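Local coordinates for putative short-chain dehydrogenase/reductase (Corynebacterium glutamicum, PDB 3E9N), which is of unproven function but probably works as an NAD(P)-dependent oxidoreductase of the short-chain dehydrogenase/reductase family, perhaps on acetoacetyl-CoA, at residues A13-I19 with H40-L44; L118-R122 with E164-I169. All blocks are in the same frame, centred on the assembly; numbering follows the deposited sequence.

Interaction 1: A13-I19 with H40-L44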
# COMPACT_ATOMS: atom_id res chain seq x y z
N ALA A 13 -29.83 0.60 -1.61
CA ALA A 13 -30.59 -0.53 -1.07
C ALA A 13 -31.31 -1.36 -2.12
O ALA A 13 -31.78 -2.48 -1.80
CB ALA A 13 -31.58 -0.04 -0.02
N THR A 14 -31.47 -0.83 -3.34
CA THR A 14 -32.14 -1.57 -4.41
C THR A 14 -31.19 -2.25 -5.42
O THR A 14 -31.63 -3.07 -6.29
CB THR A 14 -33.33 -0.77 -5.08
OG1 THR A 14 -32.87 0.35 -5.84
CG2 THR A 14 -34.36 -0.28 -4.01
N GLY A 15 -29.88 -1.95 -5.30
CA GLY A 15 -28.86 -2.70 -6.04
C GLY A 15 -28.80 -4.12 -5.53
O GLY A 15 -29.40 -4.41 -4.51
N GLY A 16 -28.08 -5.01 -6.22
CA GLY A 16 -27.94 -6.42 -5.81
C GLY A 16 -27.39 -6.63 -4.39
O GLY A 16 -27.98 -7.37 -3.59
N MET A 17 -26.28 -5.97 -4.08
CA MET A 17 -25.69 -5.99 -2.72
C MET A 17 -26.63 -5.43 -1.64
O MET A 17 -26.85 -6.06 -0.61
CB MET A 17 -24.36 -5.21 -2.69
CG MET A 17 -23.12 -5.86 -3.42
SD MET A 17 -21.70 -4.66 -3.42
CE MET A 17 -20.53 -5.58 -4.36
N GLY A 18 -27.16 -4.23 -1.85
CA GLY A 18 -28.01 -3.62 -0.84
C GLY A 18 -29.22 -4.47 -0.49
O GLY A 18 -29.58 -4.62 0.68
N ILE A 19 -29.87 -5.05 -1.47
CA ILE A 19 -30.97 -5.97 -1.16
C ILE A 19 -30.55 -7.05 -0.18
O ILE A 19 -31.23 -7.27 0.84
CB ILE A 19 -31.57 -6.61 -2.43
CG1 ILE A 19 -32.33 -5.54 -3.24
CG2 ILE A 19 -32.50 -7.81 -2.07
CD1 ILE A 19 -32.48 -5.87 -4.76
N HIS A 40 -38.28 -2.66 -6.19
CA HIS A 40 -37.45 -3.40 -5.23
C HIS A 40 -37.78 -2.86 -3.86
O HIS A 40 -37.79 -3.61 -2.86
CB HIS A 40 -35.96 -3.25 -5.50
CG HIS A 40 -35.48 -4.06 -6.67
ND1 HIS A 40 -35.77 -5.40 -6.82
CD2 HIS A 40 -34.72 -3.72 -7.73
CE1 HIS A 40 -35.21 -5.85 -7.93
NE2 HIS A 40 -34.56 -4.84 -8.50
N LEU A 41 -38.07 -1.56 -3.84
CA LEU A 41 -38.39 -0.83 -2.61
C LEU A 41 -39.69 -1.37 -2.03
O LEU A 41 -39.77 -1.66 -0.84
CB LEU A 41 -38.49 0.68 -2.88
CG LEU A 41 -37.17 1.47 -3.00
CD1 LEU A 41 -37.44 2.97 -3.15
CD2 LEU A 41 -36.22 1.20 -1.80
N ALA A 42 -40.68 -1.54 -2.90
CA ALA A 42 -41.94 -2.18 -2.51
C ALA A 42 -41.62 -3.57 -2.03
O ALA A 42 -42.02 -3.98 -0.94
CB ALA A 42 -42.91 -2.22 -3.67
N ALA A 43 -40.88 -4.31 -2.84
CA ALA A 43 -40.48 -5.65 -2.42
C ALA A 43 -39.80 -5.62 -1.03
O ALA A 43 -40.11 -6.43 -0.15
CB ALA A 43 -39.59 -6.33 -3.48
N LEU A 44 -38.89 -4.66 -0.84
CA LEU A 44 -38.20 -4.51 0.45
C LEU A 44 -39.13 -4.22 1.63
O LEU A 44 -38.96 -4.81 2.70
CB LEU A 44 -37.09 -3.44 0.38
CG LEU A 44 -35.80 -3.75 -0.39
CD1 LEU A 44 -34.99 -2.50 -0.54
CD2 LEU A 44 -34.95 -4.79 0.32

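Interaction 2: L118-R122 with E164-I169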
# COMPACT_ATOMS: atom_id res chain seq x y z
N LEU A 118 -23.44 11.88 11.87
CA LEU A 118 -22.43 11.81 12.92
C LEU A 118 -22.96 11.81 14.39
O LEU A 118 -22.48 11.02 15.22
CB LEU A 118 -21.36 12.90 12.73
CG LEU A 118 -20.00 12.62 13.34
CD1 LEU A 118 -19.53 11.19 12.96
CD2 LEU A 118 -19.00 13.60 12.85
N PRO A 119 -23.88 12.72 14.74
CA PRO A 119 -24.28 12.79 16.16
C PRO A 119 -24.94 11.53 16.62
O PRO A 119 -24.72 11.08 17.75
CB PRO A 119 -25.31 13.95 16.18
CG PRO A 119 -24.79 14.90 15.10
CD PRO A 119 -24.23 13.96 13.99
N ALA A 120 -25.77 10.98 15.75
CA ALA A 120 -26.44 9.73 16.01
C ALA A 120 -25.47 8.53 16.01
O ALA A 120 -25.74 7.51 16.65
CB ALA A 120 -27.55 9.52 14.98
N LEU A 121 -24.39 8.61 15.23
CA LEU A 121 -23.45 7.51 15.12
C LEU A 121 -22.64 7.44 16.43
O LEU A 121 -22.39 6.37 16.94
CB LEU A 121 -22.49 7.70 13.94
CG LEU A 121 -23.05 7.44 12.56
CD1 LEU A 121 -22.13 8.04 11.41
CD2 LEU A 121 -23.44 5.99 12.30
N ARG A 122 -22.25 8.61 16.94
CA ARG A 122 -21.52 8.74 18.17
C ARG A 122 -22.37 8.30 19.31
O ARG A 122 -21.91 7.53 20.16
CB ARG A 122 -21.16 10.20 18.38
CG ARG A 122 -20.01 10.63 17.51
CD ARG A 122 -19.68 12.06 17.75
NE ARG A 122 -18.61 12.52 16.87
CZ ARG A 122 -18.13 13.76 16.91
NH1 ARG A 122 -18.62 14.63 17.77
NH2 ARG A 122 -17.14 14.13 16.10
N GLU A 164 -12.65 9.34 14.43
CA GLU A 164 -13.80 8.98 15.26
C GLU A 164 -13.62 7.81 16.23
O GLU A 164 -14.56 7.50 16.96
CB GLU A 164 -15.04 8.74 14.40
CG GLU A 164 -15.47 10.00 13.65
CD GLU A 164 -15.91 11.10 14.59
OE1 GLU A 164 -16.44 10.78 15.69
OE2 GLU A 164 -15.74 12.28 14.24
N ALA A 165 -12.45 7.15 16.22
CA ALA A 165 -12.24 5.97 17.10
C ALA A 165 -12.57 6.25 18.57
O ALA A 165 -13.28 5.46 19.21
CB ALA A 165 -10.83 5.41 16.96
N ASN A 166 -12.06 7.36 19.09
CA ASN A 166 -12.35 7.79 20.48
C ASN A 166 -13.83 8.01 20.81
O ASN A 166 -14.24 7.99 21.98
CB ASN A 166 -11.55 9.04 20.84
CG ASN A 166 -10.11 8.72 21.13
OD1 ASN A 166 -9.23 9.02 20.31
ND2 ASN A 166 -9.86 8.01 22.25
N ASN A 167 -14.64 8.24 19.78
CA ASN A 167 -16.04 8.44 20.05
C ASN A 167 -16.84 7.19 20.01
O ASN A 167 -18.06 7.25 20.15
CB ASN A 167 -16.60 9.47 19.12
CG ASN A 167 -15.88 10.77 19.25
OD1 ASN A 167 -15.61 11.22 20.37
ND2 ASN A 167 -15.49 11.36 18.12
N GLY A 168 -16.17 6.04 19.80
CA GLY A 168 -16.90 4.79 19.87
C GLY A 168 -17.33 4.33 18.50
O GLY A 168 -17.96 3.26 18.38
N ILE A 169 -17.02 5.11 17.47
CA ILE A 169 -17.38 4.74 16.11
C ILE A 169 -16.38 3.78 15.46
O ILE A 169 -15.16 3.98 15.54
CB ILE A 169 -17.57 5.97 15.20
CG1 ILE A 169 -18.73 6.85 15.73
CG2 ILE A 169 -17.77 5.54 13.72
CD1 ILE A 169 -18.96 8.12 14.94

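Interaction 1: A13-I19 with H40-L44
Thr14 meets helix 38-45 by a division of labour set at chi1 (69°): OG1 sits between the backbone N and the carbonyl carbon, while CG2 is swung beside the N and out toward His40 and Leu41. From the other side, the chi1 of His40 (-75°) holds its ring beside its own backbone N, where Ile19 can reach it. The modelled 3.2 Å from Thr14 CG2 to Leu41 CD2 is shorter than methyl groups normally allow and is doubtful in detail, though the two side chains plainly meet, crossing at about a right angle. Beside it, the CB atoms of Thr14 and His40 approach to 3.6 Å. The imidazole is then covered on one face by Ile19, whose CD1 lies 4.0 Å from the ring centroid and 14° off its normal, a CH-pi contact displaced toward the rim. One helical turn on, Leu44 reaches back with CD1, 3.4 Å from Ala13 O, and its CD2 adds looser packing against Ile19. The contact is largely apolar, with the His40 ring at its outer side, and the polar end of Thr14 is satisfied by the backbone N atoms of Arg36 and Asn37. The segment 13-19 belongs to the glycine-rich TGxxxGxG motif, of which Gly16 and Gly18 are the last two glycines; in this family the motif lines the dinucleotide site. Asn37 OD1 also bonds His40 N near the start of its helix. Around the contact, Ala13 is joined to Leu34 of strand 30-35 by backbone hydrogen bonding, Leu44 rests on Val22 of helix 16-25, and Leu41 and Leu44 reach Glu54 and Val50 of strand 50-54.

Interaction 2: L118-R122 with E164-I169
Arg122 and Asn167 mark the closest backbone approach, 5.8 Å between their CA atoms, where a turn of helix 95-124 faces the bend that precedes strand 170-176. The Arg122 side chain runs extended from CG to NE and crosses that of Glu164 at about a right angle, presenting one edge of its guanidinium. The carboxylate is gripped side-on: NH2 reaches Glu164 OE2 at 3.0 Å, nearly straight (172°) and on the syn lone pair, while NE reaches OE1 at the same length but on a more bent path. The two planes are only 26° apart. Asn167 ND2 donates to Glu164 OE1 at 2.7 Å, from the face opposite Arg122 NE, so two donors hold this oxygen and limit rotation of the carboxylate. In the Rossmann-type fold of short-chain dehydrogenases, the contact joins two successive beta-alpha-beta crossovers, those carried by helices 95-124 and 144-164. Beneath the salt bridge, Ile169 CD1 packs 3.7 Å from Leu118 CD1 and equally close to Leu121 CB and Arg122 CG. Gly168, with a positive phi of 95°, turns the chain toward the strand, and its carbonyl O accepts from Arg230 of the second subunit.

Overall arrangement
Read from the N terminus, the chain illustrates how successive units of a Rossmann-type fold come into contact outside the sheet. Interaction 1 comes first: strand 7-11 leads into 13-19, and after helix 16-25 and strand 30-35 the chain returns at 40-44, closing a loop of 20 intervening residues. Interaction 2 opens only after strands 50-54 and 78-81, and its 41-residue loop runs from the end of helix 95-124 through strand 127-131 and helix 144-164. The closures are in series, neither nested nor crossed. Their centres lie 27 Å apart on opposite sides of the chain's centre: interaction 1 ties the first two helices beyond the strand ends, interaction 2 the approaches to later strands.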